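Pyroglutatmate porin OpdO (PDB 3SZV) forms a beta-barrel channel of the OprD family in the bacterial outer membrane that probably lets small carboxylate solutes across. Local coordinates at residues F299-D304 / E389-L394. Numbering follows the deposited sequence.
Sequences FIQIGD and ENRLIL
Gln-301 meets Glu-389 where a loop between strands 271-281 and 311-320 of the OprD-family outer-membrane barrel folds in against strand 387-399. The two closest CA atoms, of Ile-302 and Glu-389, are still 8.5 Å apart, and the contact is carried mainly by side chains. Followed outward from CB, Gln-301 first places CG anti to the backbone N (chi1 -179°), and the extended chain carries the amide to the Glu-389 carboxylate. Gln-301 CG lies over one face of the Arg-391 guanidinium, and CG and CD are each 3.7 Å from Glu-389 OE2. At the tip, Gln-301 NE2 donates to Glu-389 OE2 at 2.9 Å in a nearly straight bond (175°). The N-H reaches that oxygen on its anti side, somewhat out of the carboxylate plane. NE2 also passes Arg-391 NE as the two side chains slide by in opposite directions, amide and guanidinium planes 77° apart. Glu-389 OE2 takes two further bonds from Arg-391 in a side-on salt bridge, NE at 2.7 Å from above the carboxylate plane and NH2 at 3.0 Å on the syn side, so three donors grip one buried oxygen. Such a gathering would be expected to stabilise the negative charge. A salt bridge from Arg-36 of the adjacent strand 24-38 takes the other oxygen, OE1. Ile-302 approaches Glu-389 from the opposite direction, CG1 against the carboxylate and CD1 3.9 Å from Glu-389 CB.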
ATOM      1  N   PHE A 299     -10.834  -2.992  -1.555  1.00 13.53           N
ATOM      2  CA  PHE A 299     -10.323  -2.151  -0.471  1.00 13.59           C
ATOM      3  C   PHE A 299     -10.189  -0.730  -1.004  1.00 12.59           C
ATOM      4  O   PHE A 299      -9.450  -0.480  -1.966  1.00 14.29           O
ATOM      5  CB  PHE A 299      -8.968  -2.688   0.019  1.00 12.10           C
ATOM      6  CG  PHE A 299      -8.132  -1.698   0.799  1.00 12.89           C
ATOM      7  CD1 PHE A 299      -8.583  -1.156   1.993  1.00 14.54           C
ATOM      8  CD2 PHE A 299      -6.860  -1.373   0.359  1.00 14.48           C
ATOM      9  CE1 PHE A 299      -7.781  -0.259   2.718  1.00 16.86           C
ATOM     10  CE2 PHE A 299      -6.058  -0.489   1.079  1.00 15.24           C
ATOM     11  CZ  PHE A 299      -6.522   0.063   2.255  1.00 15.58           C
ATOM     12  N   ILE A 300     -10.923   0.185  -0.381  1.00 13.44           N
ATOM     13  CA  ILE A 300     -11.022   1.559  -0.856  1.00 12.17           C
ATOM     14  C   ILE A 300     -10.720   2.558   0.271  1.00 15.58           C
ATOM     15  O   ILE A 300      -9.873   2.259   1.123  1.00 17.10           O
ATOM     16  CB  ILE A 300     -12.362   1.789  -1.592  1.00 12.25           C
ATOM     17  CG1 ILE A 300     -13.569   1.465  -0.705  1.00 14.16           C
ATOM     18  CG2 ILE A 300     -12.399   0.950  -2.861  1.00 14.90           C
ATOM     19  CD1 ILE A 300     -14.873   2.014  -1.278  1.00 15.15           C
ATOM     20  N   GLN A 301     -11.350   3.735   0.284  1.00 13.81           N
ATOM     21  CA  GLN A 301     -10.871   4.788   1.179  1.00 15.42           C
ATOM     22  C   GLN A 301     -10.987   4.406   2.643  1.00 18.25           C
ATOM     23  O   GLN A 301     -10.042   4.579   3.422  1.00 19.55           O
ATOM     24  CB  GLN A 301     -11.589   6.116   0.919  1.00 14.40           C
ATOM     25  CG  GLN A 301     -11.101   7.254   1.804  1.00 16.22           C
ATOM     26  CD  GLN A 301     -11.667   8.605   1.387  1.00 15.47           C
ATOM     27  OE1 GLN A 301     -11.945   8.846   0.210  1.00 18.30           O
ATOM     28  NE2 GLN A 301     -11.843   9.497   2.356  1.00 17.72           N
ATOM     29  N   ILE A 302     -12.143   3.885   3.019  1.00 17.80           N
ATOM     30  CA  ILE A 302     -12.370   3.519   4.412  1.00 18.99           C
ATOM     31  C   ILE A 302     -12.363   2.004   4.597  1.00 20.25           C
ATOM     32  O   ILE A 302     -11.530   1.450   5.332  1.00 22.77           O
ATOM     33  CB  ILE A 302     -13.679   4.117   4.942  1.00 19.45           C
ATOM     34  CG1 ILE A 302     -13.626   5.651   4.857  1.00 24.86           C
ATOM     35  CG2 ILE A 302     -13.936   3.669   6.388  1.00 26.69           C
ATOM     36  CD1 ILE A 302     -14.898   6.348   5.277  1.00 32.17           C
ATOM     37  N   GLY A 303     -13.264   1.326   3.903  1.00 14.88           N
ATOM     38  CA  GLY A 303     -13.463  -0.093   4.140  1.00 15.58           C
ATOM     39  C   GLY A 303     -12.687  -1.050   3.262  1.00 13.71           C
ATOM     40  O   GLY A 303     -12.269  -0.712   2.142  1.00 13.41           O
ATOM     41  N   ASP A 304     -12.482  -2.257   3.777  1.00 12.37           N
ATOM     42  CA  ASP A 304     -11.799  -3.296   3.024  1.00 13.73           C
ATOM     43  C   ASP A 304     -12.750  -4.319   2.397  1.00 12.86           C
ATOM     44  O   ASP A 304     -12.334  -5.126   1.557  1.00 12.89           O
ATOM     45  CB  ASP A 304     -10.715  -3.995   3.865  1.00 14.09           C
ATOM     46  CG  ASP A 304     -11.262  -4.686   5.089  1.00 13.16           C
ATOM     47  OD1 ASP A 304     -12.504  -4.853   5.211  1.00 14.73           O
ATOM     48  OD2 ASP A 304     -10.432  -5.094   5.937  1.00 14.15           O
ATOM     49  N   GLU A 389     -16.507  11.058   5.596  1.00 17.86           N
ATOM     50  CA  GLU A 389     -15.123  11.441   5.812  1.00 20.86           C
ATOM     51  C   GLU A 389     -14.656  12.347   4.690  1.00 20.39           C
ATOM     52  O   GLU A 389     -14.907  12.084   3.512  1.00 21.79           O
ATOM     53  CB  GLU A 389     -14.255  10.183   5.873  1.00 19.58           C
ATOM     54  CG  GLU A 389     -12.772  10.431   6.072  1.00 23.79           C
ATOM     55  CD  GLU A 389     -11.998   9.131   6.108  1.00 24.89           C
ATOM     56  OE1 GLU A 389     -12.082   8.411   7.121  1.00 28.92           O
ATOM     57  OE2 GLU A 389     -11.328   8.815   5.108  1.00 22.78           O
ATOM     58  N   ASN A 390     -13.974  13.420   5.060  1.00 19.75           N
ATOM     59  CA  ASN A 390     -13.307  14.253   4.076  1.00 19.34           C
ATOM     60  C   ASN A 390     -11.831  14.337   4.409  1.00 24.02           C
ATOM     61  O   ASN A 390     -11.463  14.482   5.574  1.00 23.33           O
ATOM     62  CB  ASN A 390     -13.932  15.648   4.030  1.00 23.43           C
ATOM     63  CG  ASN A 390     -15.292  15.646   3.368  1.00 29.56           C
ATOM     64  OD1 ASN A 390     -15.399  15.746   2.146  1.00 25.49           O
ATOM     65  ND2 ASN A 390     -16.347  15.534   4.174  1.00 29.34           N
ATOM     66  N   ARG A 391     -10.992  14.198   3.386  1.00 21.29           N
ATOM     67  CA  ARG A 391      -9.558  14.436   3.519  1.00 20.83           C
ATOM     68  C   ARG A 391      -9.166  15.529   2.548  1.00 25.78           C
ATOM     69  O   ARG A 391      -9.645  15.577   1.414  1.00 23.73           O
ATOM     70  CB  ARG A 391      -8.747  13.176   3.218  1.00 23.29           C
ATOM     71  CG  ARG A 391      -9.122  11.971   4.060  1.00 21.55           C
ATOM     72  CD  ARG A 391      -8.247  10.761   3.774  1.00 29.56           C
ATOM     73  NE  ARG A 391      -8.780   9.573   4.434  1.00 25.22           N
ATOM     74  CZ  ARG A 391      -8.078   8.478   4.715  1.00 33.04           C
ATOM     75  NH1 ARG A 391      -6.791   8.407   4.401  1.00 36.97           N
ATOM     76  NH2 ARG A 391      -8.668   7.453   5.317  1.00 34.18           N
ATOM     77  N   LEU A 392      -8.298  16.424   3.001  1.00 22.66           N
ATOM     78  CA  LEU A 392      -7.728  17.423   2.121  1.00 21.91           C
ATOM     79  C   LEU A 392      -6.232  17.333   2.305  1.00 21.14           C
ATOM     80  O   LEU A 392      -5.730  17.498   3.420  1.00 22.00           O
ATOM     81  CB  LEU A 392      -8.213  18.825   2.480  1.00 24.70           C
ATOM     82  CG  LEU A 392      -7.778  19.913   1.500  1.00 35.54           C
ATOM     83  CD1 LEU A 392      -8.242  19.562   0.090  1.00 38.93           C
ATOM     84  CD2 LEU A 392      -8.316  21.270   1.928  1.00 57.18           C
ATOM     85  N   ILE A 393      -5.521  17.041   1.224  1.00 20.65           N
ATOM     86  CA  ILE A 393      -4.079  16.872   1.296  1.00 20.61           C
ATOM     87  C   ILE A 393      -3.385  17.824   0.337  1.00 23.09           C
ATOM     88  O   ILE A 393      -3.639  17.809  -0.870  1.00 22.29           O
ATOM     89  CB  ILE A 393      -3.660  15.427   0.961  1.00 22.10           C
ATOM     90  CG1 ILE A 393      -4.537  14.420   1.714  1.00 27.06           C
ATOM     91  CG2 ILE A 393      -2.179  15.210   1.274  1.00 25.80           C
ATOM     92  CD1 ILE A 393      -5.707  13.890   0.904  1.00 29.99           C
ATOM     93  N   LEU A 394      -2.520  18.666   0.889  1.00 21.15           N
ATOM     94  CA  LEU A 394      -1.645  19.516   0.087  1.00 22.48           C
ATOM     95  C   LEU A 394      -0.254  18.908   0.136  1.00 23.84           C
ATOM     96  O   LEU A 394       0.243  18.550   1.211  1.00 25.05           O
ATOM     97  CB  LEU A 394      -1.614  20.939   0.639  1.00 28.14           C
ATOM     98  CG  LEU A 394      -2.785  21.873   0.332  1.00 42.74           C
ATOM     99  CD1 LEU A 394      -4.125  21.209   0.592  1.00 44.88           C
ATOM    100  CD2 LEU A 394      -2.652  23.151   1.149  1.00 48.77           C
TER